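Local structure of eukaryotic translation initiation factor 5A-2 (Arabidopsis thaliana, 3HKS) at residues 68-71 / 76-79; 93-98 / 156-161; 109-114 / 146-151; 122-127 / 133-138. The protein promotes translation elongation and termination by binding between the E and P sites of stalled ribosomes, notably where polyproline-containing peptides are being made. All coordinates share one frame; numbering follows the deposited sequence.

Interaction 1 lies in the N-terminal SH3-like region and closes first along the chain. The other three belong to the C-terminal OB-fold region, entered through strand 87-103. The centre of interaction 1 is about 22, 25 and 28 Å from those of interactions 2, 3 and 4, and it touches none of them. Interactions 2 and 3 are about 6 Å apart between centres and share one curled sheet. Interaction 4 lies about 12 Å from either centre, where helix 128-139 packs against the barrel. It is nested within the loop closed by interaction 3, itself nested within that of interaction 2. The protein is thus two beta modules in series, with interaction 1 in the first and interactions 2 to 4 in the second.

Interaction 1: residues 68-71 / 76-79; sequences VAID and KKLE
V68 and D71 meet K77 and K76 across a beta hairpin of the SH3-like N-terminal region, formed by the end of strand 64-71 and the start of strand 77-83. The pairing is antiparallel. A69 and L78 make the hydrogen-bonded pair, A69 N to L78 O at 2.9 Å and L78 N to A69 O at 2.8 Å, flanked by the non-hydrogen-bonded pairs V68-E79 and I70-K77. A valine suits the strand because its branching at CB favours an extended backbone. V68 holds CG1 anti to its own N (chi1 -176°), which lays that methyl against the aliphatic shaft of K77, CG1 to CD at 3.5 Å. Its CG2 runs beside the E79 side chain. I70 lies on the same face and brings CD1 to 3.8 Å from K77 CB, while the ammonium of K77 leads away. The small A69 and the leucine L78 face the other way, where they touch C47 of strand 45-55 and I42 of strand 39-42.

Near the turn, K76 contributes mainly backbone, its extended side chain running outward. D71 is the polar fastener: OD1 accepts from F73 N, giving an Asx turn, and also from T74 N, while OD2 forms a salt bridge with R45. The last rung toward the turn is D71 N to K76 O, 2.8 Å long and nearly straight, with an N-H...O angle of 165°.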
# COMPACT_ATOMS: atom_id res chain seq x y z
N VAL A 68 5.39 -5.82 15.89
CA VAL A 68 4.06 -5.19 15.86
C VAL A 68 3.96 -4.44 14.53
O VAL A 68 4.84 -3.66 14.19
CB VAL A 68 3.81 -4.24 17.07
CG1 VAL A 68 2.38 -3.69 17.05
CG2 VAL A 68 4.08 -4.95 18.40
N ALA A 69 2.90 -4.69 13.78
CA ALA A 69 2.77 -4.12 12.44
C ALA A 69 1.34 -3.70 12.13
O ALA A 69 0.39 -4.23 12.71
CB ALA A 69 3.31 -5.11 11.38
N ILE A 70 1.17 -2.75 11.21
CA ILE A 70 -0.18 -2.22 10.89
C ILE A 70 -0.58 -2.53 9.45
O ILE A 70 0.12 -2.14 8.51
CB ILE A 70 -0.26 -0.68 11.16
CG1 ILE A 70 0.17 -0.33 12.60
CG2 ILE A 70 -1.67 -0.12 10.83
CD1 ILE A 70 -0.72 -0.85 13.70
N ASP A 71 -1.69 -3.25 9.28
CA ASP A 71 -2.22 -3.57 7.95
C ASP A 71 -2.34 -2.28 7.13
O ASP A 71 -3.01 -1.33 7.57
CB ASP A 71 -3.58 -4.25 8.10
CG ASP A 71 -4.12 -4.76 6.78
OD1 ASP A 71 -4.10 -4.02 5.77
OD2 ASP A 71 -4.59 -5.92 6.77
N LYS A 76 -5.60 -2.32 10.74
CA LYS A 76 -5.60 -3.24 11.87
C LYS A 76 -4.18 -3.61 12.31
O LYS A 76 -3.29 -3.79 11.47
CB LYS A 76 -6.42 -4.49 11.55
CG LYS A 76 -7.93 -4.22 11.50
CD LYS A 76 -8.70 -5.43 10.94
CE LYS A 76 -10.21 -5.18 10.92
NZ LYS A 76 -10.94 -6.40 10.47
N LYS A 77 -3.98 -3.69 13.62
CA LYS A 77 -2.70 -4.07 14.20
C LYS A 77 -2.57 -5.58 14.17
O LYS A 77 -3.49 -6.29 14.58
CB LYS A 77 -2.59 -3.55 15.64
CG LYS A 77 -1.36 -4.02 16.40
CD LYS A 77 -1.08 -3.14 17.62
CE LYS A 77 -1.90 -3.56 18.83
NZ LYS A 77 -1.90 -2.50 19.90
N LEU A 78 -1.43 -6.07 13.67
CA LEU A 78 -1.14 -7.51 13.69
C LEU A 78 0.23 -7.75 14.31
O LEU A 78 1.06 -6.86 14.35
CB LEU A 78 -1.24 -8.14 12.29
CG LEU A 78 -2.62 -8.29 11.66
CD1 LEU A 78 -2.52 -8.44 10.16
CD2 LEU A 78 -3.40 -9.48 12.26
N GLU A 79 0.47 -8.97 14.79
CA GLU A 79 1.72 -9.29 15.49
C GLU A 79 2.26 -10.65 15.09
O GLU A 79 1.51 -11.54 14.68
CB GLU A 79 1.53 -9.24 17.02
CG GLU A 79 1.11 -7.90 17.58
CD GLU A 79 0.85 -7.95 19.09
OE1 GLU A 79 -0.33 -8.08 19.49
OE2 GLU A 79 1.82 -7.87 19.86

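Interaction 2: residues 93-98 / 156-161; sequences VNRVDY and QICAVK. With EDO (1,2-ethanediol), chain F.
R95 reaches over the outer surface of the OB-fold sheet to C158 and A159, joining two strands that are not direct neighbours. Strands 87-103 and 154-163 each pair with strand 142-151, which runs between them, and the local axes of 94-98 and 156-161 come no closer than 9.0 Å. A long side chain is therefore needed to cross the gap. R95 sets CG anti to its backbone N (chi1 -171°) and bends at chi3, which carries the guanidinium over S147 of the intervening strand. NH1 then lies 3.4 Å from C158 SG, and NH2 is 3.8 Å from A159 CB. Both partners approach the guanidinium obliquely, and the contact is packing rather than a directed bond.

C158 and A159 are consecutive, yet both point toward 93-98. In an evenly extended strand they would take opposite faces. Here psi of C158 falls to -13°, as in a classic beta bulge, with S147 across from the pair. The bulge turns both side chains to the outer surface of the OB barrel, under the guanidinium. The inward face is different in character: I157 is buried against M134 and P125, as befits a branched aliphatic residue.

Further along, D97 OD1 is hydrogen-bonded to S147 OG, so this aspartate is tied to the middle strand. Its OD2 lies 4.4 Å from K161 NZ, opposite charges too far apart for a salt bridge. At the other end, I157 N donates to O2 of a bound 1,2-ethanediol over 2.9 Å, the diol probably coming from the crystallisation liquor.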
# COMPACT_ATOMS: atom_id res chain seq x y z
N VAL A 93 5.55 -3.07 -1.93
CA VAL A 93 4.57 -2.01 -1.75
C VAL A 93 4.93 -0.89 -2.71
O VAL A 93 6.05 -0.38 -2.69
CB VAL A 93 4.50 -1.47 -0.28
CG1 VAL A 93 3.44 -0.35 -0.15
CG2 VAL A 93 4.20 -2.60 0.71
N ASN A 94 3.99 -0.53 -3.58
CA ASN A 94 4.26 0.48 -4.58
C ASN A 94 3.29 1.65 -4.48
O ASN A 94 2.16 1.49 -4.05
CB ASN A 94 4.23 -0.14 -5.97
CG ASN A 94 5.49 -0.94 -6.28
OD1 ASN A 94 5.43 -2.16 -6.45
ND2 ASN A 94 6.64 -0.26 -6.34
N ARG A 95 3.76 2.83 -4.85
CA ARG A 95 2.91 4.00 -4.98
C ARG A 95 3.14 4.56 -6.37
O ARG A 95 4.27 4.88 -6.74
CB ARG A 95 3.19 5.04 -3.88
CG ARG A 95 2.15 6.20 -3.83
CD ARG A 95 2.38 7.14 -2.64
NE ARG A 95 2.11 8.54 -3.00
CZ ARG A 95 1.20 9.33 -2.43
NH1 ARG A 95 0.45 8.89 -1.43
NH2 ARG A 95 1.05 10.58 -2.86
N VAL A 96 2.07 4.62 -7.17
CA VAL A 96 2.14 5.08 -8.55
C VAL A 96 1.10 6.19 -8.80
O VAL A 96 -0.05 6.09 -8.37
CB VAL A 96 1.98 3.90 -9.55
CG1 VAL A 96 2.08 4.37 -11.00
CG2 VAL A 96 3.04 2.83 -9.30
N ASP A 97 1.55 7.26 -9.46
CA ASP A 97 0.68 8.37 -9.88
C ASP A 97 0.17 8.13 -11.31
O ASP A 97 0.94 7.74 -12.19
CB ASP A 97 1.42 9.71 -9.79
CG ASP A 97 1.62 10.19 -8.34
OD1 ASP A 97 1.05 9.60 -7.40
OD2 ASP A 97 2.34 11.18 -8.13
N TYR A 98 -1.12 8.36 -11.51
CA TYR A 98 -1.75 8.29 -12.83
C TYR A 98 -2.63 9.53 -13.08
O TYR A 98 -3.28 10.02 -12.18
CB TYR A 98 -2.68 7.09 -12.93
CG TYR A 98 -2.11 5.74 -12.58
CD1 TYR A 98 -2.03 5.33 -11.25
CD2 TYR A 98 -1.71 4.85 -13.58
CE1 TYR A 98 -1.53 4.08 -10.92
CE2 TYR A 98 -1.20 3.59 -13.26
CZ TYR A 98 -1.12 3.21 -11.93
OH TYR A 98 -0.62 1.97 -11.59
N GLN A 156 -5.35 0.67 -3.52
CA GLN A 156 -6.14 1.69 -2.90
C GLN A 156 -5.72 3.05 -3.43
O GLN A 156 -4.52 3.38 -3.43
CB GLN A 156 -5.94 1.63 -1.38
CG GLN A 156 -6.84 2.55 -0.59
CD GLN A 156 -6.84 2.21 0.89
OE1 GLN A 156 -6.26 2.94 1.69
NE2 GLN A 156 -7.47 1.10 1.26
N ILE A 157 -6.70 3.83 -3.88
CA ILE A 157 -6.46 5.23 -4.22
C ILE A 157 -6.24 5.97 -2.91
O ILE A 157 -7.11 5.98 -2.05
CB ILE A 157 -7.63 5.85 -5.05
CG1 ILE A 157 -7.66 5.23 -6.46
CG2 ILE A 157 -7.50 7.39 -5.10
CD1 ILE A 157 -8.98 5.50 -7.27
N CYS A 158 -5.07 6.58 -2.75
CA CYS A 158 -4.63 7.10 -1.46
C CYS A 158 -4.36 8.62 -1.46
O CYS A 158 -4.22 9.22 -0.39
CB CYS A 158 -3.39 6.32 -0.96
SG CYS A 158 -1.91 6.56 -2.02
N ALA A 159 -4.28 9.24 -2.63
CA ALA A 159 -4.14 10.70 -2.74
C ALA A 159 -4.68 11.22 -4.07
O ALA A 159 -4.73 10.50 -5.05
CB ALA A 159 -2.69 11.13 -2.55
N VAL A 160 -5.10 12.49 -4.08
CA VAL A 160 -5.62 13.15 -5.27
C VAL A 160 -5.12 14.59 -5.29
O VAL A 160 -5.22 15.29 -4.29
CB VAL A 160 -7.18 13.14 -5.31
CG1 VAL A 160 -7.71 13.92 -6.54
CG2 VAL A 160 -7.72 11.71 -5.29
N LYS A 161 -4.59 15.03 -6.43
CA LYS A 161 -4.22 16.43 -6.61
C LYS A 161 -4.55 16.92 -8.02
O LYS A 161 -4.56 16.14 -8.97
CB LYS A 161 -2.73 16.66 -6.33
CG LYS A 161 -1.80 15.90 -7.27
CD LYS A 161 -0.32 16.15 -6.98
CE LYS A 161 0.55 15.11 -7.70
NZ LYS A 161 1.95 15.57 -7.90
C1 EDO F . -9.90 1.18 -5.53
O1 EDO F . -10.92 0.27 -6.00
C2 EDO F . -10.46 2.08 -4.44
O2 EDO F . -9.41 2.74 -3.71

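Interaction 3: residues 109-114 / 146-151; sequences VSLLTD and VSVMSS
L111 meets V146 and V148 without any flat group between them: no ring, amide or guanidinium takes part, so the contact has neither faces nor edges, just branched aliphatic groups. The leucine works like a two-pronged fork. Chi1 (-62°) sets CG beside the backbone N, and chi2 (175°) then turns the two methyls toward two residues of strand 142-151. CD2 approaches V146 CB at 4.1 Å and lies about as far from V146 CG2, the two side chains crossing at about a right angle. CD1 goes to V148 CG2, also at 4.1 Å.

V146 and V148 are two apart on one extended strand and therefore share its inward face. V148 offers CG2, the branch beside its backbone N, whereas V146 offers CB together with CG2. Valine fits a strand, and the longer leucine spans the distance from the facing wall, since the L111 and V146 CA atoms are 8.2 Å apart. All three residues are buried.

This is the interior of the OB barrel, where strand 109-112 looks across at strand 142-151. Strand 87-103 pairs with both and connects them; I157 of strand 154-163 packs beside V146, L122 against V148, and M134 of helix 128-139 closes in on V146 and V109.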
# COMPACT_ATOMS: atom_id res chain seq x y z
N VAL A 109 -12.91 3.96 -12.46
CA VAL A 109 -12.00 5.03 -12.76
C VAL A 109 -11.09 4.58 -13.91
O VAL A 109 -10.66 3.42 -13.96
CB VAL A 109 -11.23 5.43 -11.47
CG1 VAL A 109 -10.04 6.26 -11.74
CG2 VAL A 109 -12.19 6.17 -10.51
N SER A 110 -10.87 5.47 -14.87
CA SER A 110 -9.94 5.20 -15.96
C SER A 110 -8.70 6.04 -15.78
O SER A 110 -8.79 7.27 -15.64
CB SER A 110 -10.60 5.44 -17.32
OG SER A 110 -9.72 5.11 -18.37
N LEU A 111 -7.55 5.38 -15.77
CA LEU A 111 -6.29 6.01 -15.45
C LEU A 111 -5.32 5.85 -16.61
O LEU A 111 -5.24 4.79 -17.24
CB LEU A 111 -5.70 5.42 -14.16
CG LEU A 111 -6.51 5.57 -12.86
CD1 LEU A 111 -5.85 4.81 -11.68
CD2 LEU A 111 -6.71 7.05 -12.51
N LEU A 112 -4.59 6.92 -16.90
CA LEU A 112 -3.60 6.91 -17.97
C LEU A 112 -2.27 6.39 -17.43
O LEU A 112 -1.75 6.85 -16.42
CB LEU A 112 -3.44 8.29 -18.63
CG LEU A 112 -2.46 8.45 -19.80
CD1 LEU A 112 -2.83 7.60 -21.04
CD2 LEU A 112 -2.34 9.92 -20.20
N THR A 113 -1.74 5.43 -18.17
CA THR A 113 -0.55 4.67 -17.82
C THR A 113 0.71 5.30 -18.48
O THR A 113 0.60 5.94 -19.53
CB THR A 113 -0.85 3.24 -18.32
OG1 THR A 113 -1.38 2.44 -17.25
CG2 THR A 113 0.28 2.63 -18.94
N ASP A 114 1.89 5.16 -17.85
CA ASP A 114 3.13 5.76 -18.41
C ASP A 114 3.59 5.19 -19.77
O ASP A 114 4.45 5.78 -20.45
CB ASP A 114 4.30 5.78 -17.40
CG ASP A 114 4.74 4.38 -16.96
OD1 ASP A 114 4.43 3.39 -17.64
OD2 ASP A 114 5.42 4.28 -15.91
N VAL A 146 -3.82 10.92 -9.63
CA VAL A 146 -4.33 10.00 -8.61
C VAL A 146 -3.17 9.09 -8.19
O VAL A 146 -2.55 8.45 -9.05
CB VAL A 146 -5.51 9.15 -9.19
CG1 VAL A 146 -6.00 8.11 -8.20
CG2 VAL A 146 -6.66 10.06 -9.64
N SER A 147 -2.88 9.07 -6.89
CA SER A 147 -1.88 8.15 -6.33
C SER A 147 -2.52 6.84 -5.91
O SER A 147 -3.53 6.83 -5.22
CB SER A 147 -1.16 8.78 -5.13
OG SER A 147 -0.63 10.05 -5.45
N VAL A 148 -1.94 5.73 -6.34
CA VAL A 148 -2.44 4.40 -6.02
C VAL A 148 -1.39 3.64 -5.20
O VAL A 148 -0.22 3.54 -5.60
CB VAL A 148 -2.80 3.59 -7.31
CG1 VAL A 148 -3.23 2.16 -6.97
CG2 VAL A 148 -3.91 4.32 -8.12
N MET A 149 -1.81 3.12 -4.05
CA MET A 149 -0.96 2.23 -3.25
C MET A 149 -1.33 0.78 -3.55
O MET A 149 -2.49 0.41 -3.47
CB MET A 149 -1.07 2.53 -1.76
CG MET A 149 0.06 1.88 -0.91
SD MET A 149 -0.06 2.31 0.83
CE MET A 149 -1.60 1.53 1.29
N SER A 150 -0.34 -0.03 -3.91
CA SER A 150 -0.60 -1.42 -4.26
C SER A 150 0.32 -2.40 -3.53
O SER A 150 1.52 -2.16 -3.38
CB SER A 150 -0.51 -1.63 -5.77
OG SER A 150 0.81 -1.41 -6.22
N SER A 151 -0.26 -3.51 -3.09
CA SER A 151 0.50 -4.58 -2.43
C SER A 151 -0.34 -5.84 -2.46
O SER A 151 -1.53 -5.80 -2.13
CB SER A 151 0.84 -4.20 -0.99
OG SER A 151 1.83 -5.05 -0.45

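Interaction 4: residues 122-127 / 133-138; sequences LKLPTD and QMRLGF. With EDO (1,2-ethanediol), chain F.
M134 and L124 are brought together by their torsions: in M134 the chain runs straight through chi2 and then turns at chi3 (65°), carrying CE round toward L124, while in L124 chi1 (-71°) places CG beside its own backbone N and chi2 (160°) turns CD2 toward the helix. CE and CD2 meet at 4.1 Å, the two side chains sliding past each other in opposite directions. The sulfur lies behind this methyl and touches the neighbouring proline, M134 SD to P125 CD at 3.8 Å. A further touch comes from the aliphatic part of R135, whose CG is 4.5 Å from L124 CD2.

The segment 122-127 leads into helix 128-139, which in the OB fold stands between the third and fourth strands and packs against the barrel. P125, its backbone already rigid, suits this irregular approach, and its O accepts a hydrogen bond from T131 OG1. D127 takes the N-cap position, its OD1 bonded to L130 N. Earlier in the loop, K123 N donates to O1 of a bound 1,2-ethanediol over 3.1 Å, and the K123 side chain makes a cation-pi contact with F108.

Across the two segments the chemistry is thus apolar throughout, methyl, methylene and thioether. The contact has little directional demand, and a flexible methionine can adapt its shape to the loop on one side and to L100 and V160 of the barrel strands.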
# COMPACT_ATOMS: atom_id res chain seq x y z
N LEU A 122 -9.85 -0.13 -11.17
CA LEU A 122 -10.14 0.50 -9.88
C LEU A 122 -11.46 1.26 -9.86
O LEU A 122 -11.95 1.74 -10.89
CB LEU A 122 -9.01 1.45 -9.47
CG LEU A 122 -7.62 0.85 -9.25
CD1 LEU A 122 -6.72 1.91 -8.62
CD2 LEU A 122 -7.70 -0.41 -8.40
N LYS A 123 -12.03 1.37 -8.67
CA LYS A 123 -13.22 2.15 -8.45
C LYS A 123 -12.88 3.37 -7.61
O LYS A 123 -11.76 3.50 -7.11
CB LYS A 123 -14.30 1.30 -7.79
CG LYS A 123 -14.67 0.06 -8.64
CD LYS A 123 -16.00 -0.54 -8.25
CE LYS A 123 -17.17 0.28 -8.80
NZ LYS A 123 -18.45 -0.46 -8.67
N LEU A 124 -13.85 4.28 -7.50
CA LEU A 124 -13.71 5.46 -6.66
C LEU A 124 -13.43 5.05 -5.21
O LEU A 124 -14.03 4.10 -4.71
CB LEU A 124 -14.98 6.33 -6.73
CG LEU A 124 -15.23 7.07 -8.05
CD1 LEU A 124 -16.69 7.48 -8.17
CD2 LEU A 124 -14.32 8.31 -8.14
N PRO A 125 -12.52 5.77 -4.53
CA PRO A 125 -12.20 5.33 -3.16
C PRO A 125 -13.39 5.53 -2.22
O PRO A 125 -14.27 6.35 -2.49
CB PRO A 125 -11.02 6.22 -2.76
CG PRO A 125 -11.03 7.39 -3.72
CD PRO A 125 -11.77 6.97 -4.95
N THR A 126 -13.42 4.78 -1.12
CA THR A 126 -14.48 4.90 -0.11
C THR A 126 -14.42 6.26 0.63
O THR A 126 -15.45 6.77 1.07
CB THR A 126 -14.46 3.72 0.90
OG1 THR A 126 -13.22 3.72 1.61
CG2 THR A 126 -14.62 2.38 0.16
N ASP A 127 -13.23 6.84 0.73
CA ASP A 127 -13.02 8.19 1.25
C ASP A 127 -13.80 9.24 0.43
O ASP A 127 -13.53 9.44 -0.76
CB ASP A 127 -11.52 8.50 1.22
CG ASP A 127 -11.16 9.80 1.93
OD1 ASP A 127 -11.67 10.89 1.58
OD2 ASP A 127 -10.30 9.74 2.83
N GLN A 133 -13.02 15.18 -4.69
CA GLN A 133 -11.90 15.82 -5.41
C GLN A 133 -11.77 15.30 -6.85
O GLN A 133 -11.57 16.10 -7.77
CB GLN A 133 -10.57 15.59 -4.68
CG GLN A 133 -10.37 16.43 -3.46
CD GLN A 133 -9.05 16.15 -2.79
OE1 GLN A 133 -8.00 16.62 -3.25
NE2 GLN A 133 -9.08 15.39 -1.71
N MET A 134 -11.88 13.98 -7.01
CA MET A 134 -11.79 13.34 -8.32
C MET A 134 -12.94 13.74 -9.23
O MET A 134 -12.71 14.13 -10.37
CB MET A 134 -11.72 11.81 -8.20
CG MET A 134 -10.43 11.34 -7.56
SD MET A 134 -10.36 9.57 -7.27
CE MET A 134 -10.39 8.95 -8.95
N ARG A 135 -14.17 13.63 -8.72
CA ARG A 135 -15.38 13.92 -9.47
C ARG A 135 -15.46 15.39 -9.86
O ARG A 135 -15.80 15.70 -11.00
CB ARG A 135 -16.64 13.51 -8.70
CG ARG A 135 -16.85 11.99 -8.52
CD ARG A 135 -18.24 11.69 -7.95
NE ARG A 135 -19.26 12.06 -8.94
CZ ARG A 135 -20.46 12.60 -8.65
NH1 ARG A 135 -20.82 12.85 -7.40
NH2 ARG A 135 -21.29 12.89 -9.64
N LEU A 136 -15.17 16.28 -8.91
CA LEU A 136 -15.17 17.72 -9.17
C LEU A 136 -14.10 18.11 -10.17
O LEU A 136 -14.38 18.84 -11.10
CB LEU A 136 -14.98 18.52 -7.88
CG LEU A 136 -14.96 20.05 -7.97
CD1 LEU A 136 -16.32 20.59 -8.40
CD2 LEU A 136 -14.54 20.65 -6.62
N GLY A 137 -12.87 17.65 -9.96
CA GLY A 137 -11.76 17.93 -10.88
C GLY A 137 -12.04 17.45 -12.29
O GLY A 137 -11.73 18.15 -13.25
N PHE A 138 -12.63 16.27 -12.42
CA PHE A 138 -13.02 15.72 -13.71
C PHE A 138 -14.12 16.52 -14.40
O PHE A 138 -14.04 16.76 -15.61
CB PHE A 138 -13.45 14.24 -13.59
CG PHE A 138 -13.64 13.56 -14.91
CD1 PHE A 138 -12.55 13.31 -15.75
CD2 PHE A 138 -14.90 13.15 -15.33
CE1 PHE A 138 -12.72 12.69 -16.98
CE2 PHE A 138 -15.09 12.50 -16.55
CZ PHE A 138 -14.00 12.29 -17.38
C1 EDO F . -9.90 1.18 -5.53
O1 EDO F . -10.92 0.27 -6.00
C2 EDO F . -10.46 2.08 -4.44
O2 EDO F . -9.41 2.74 -3.71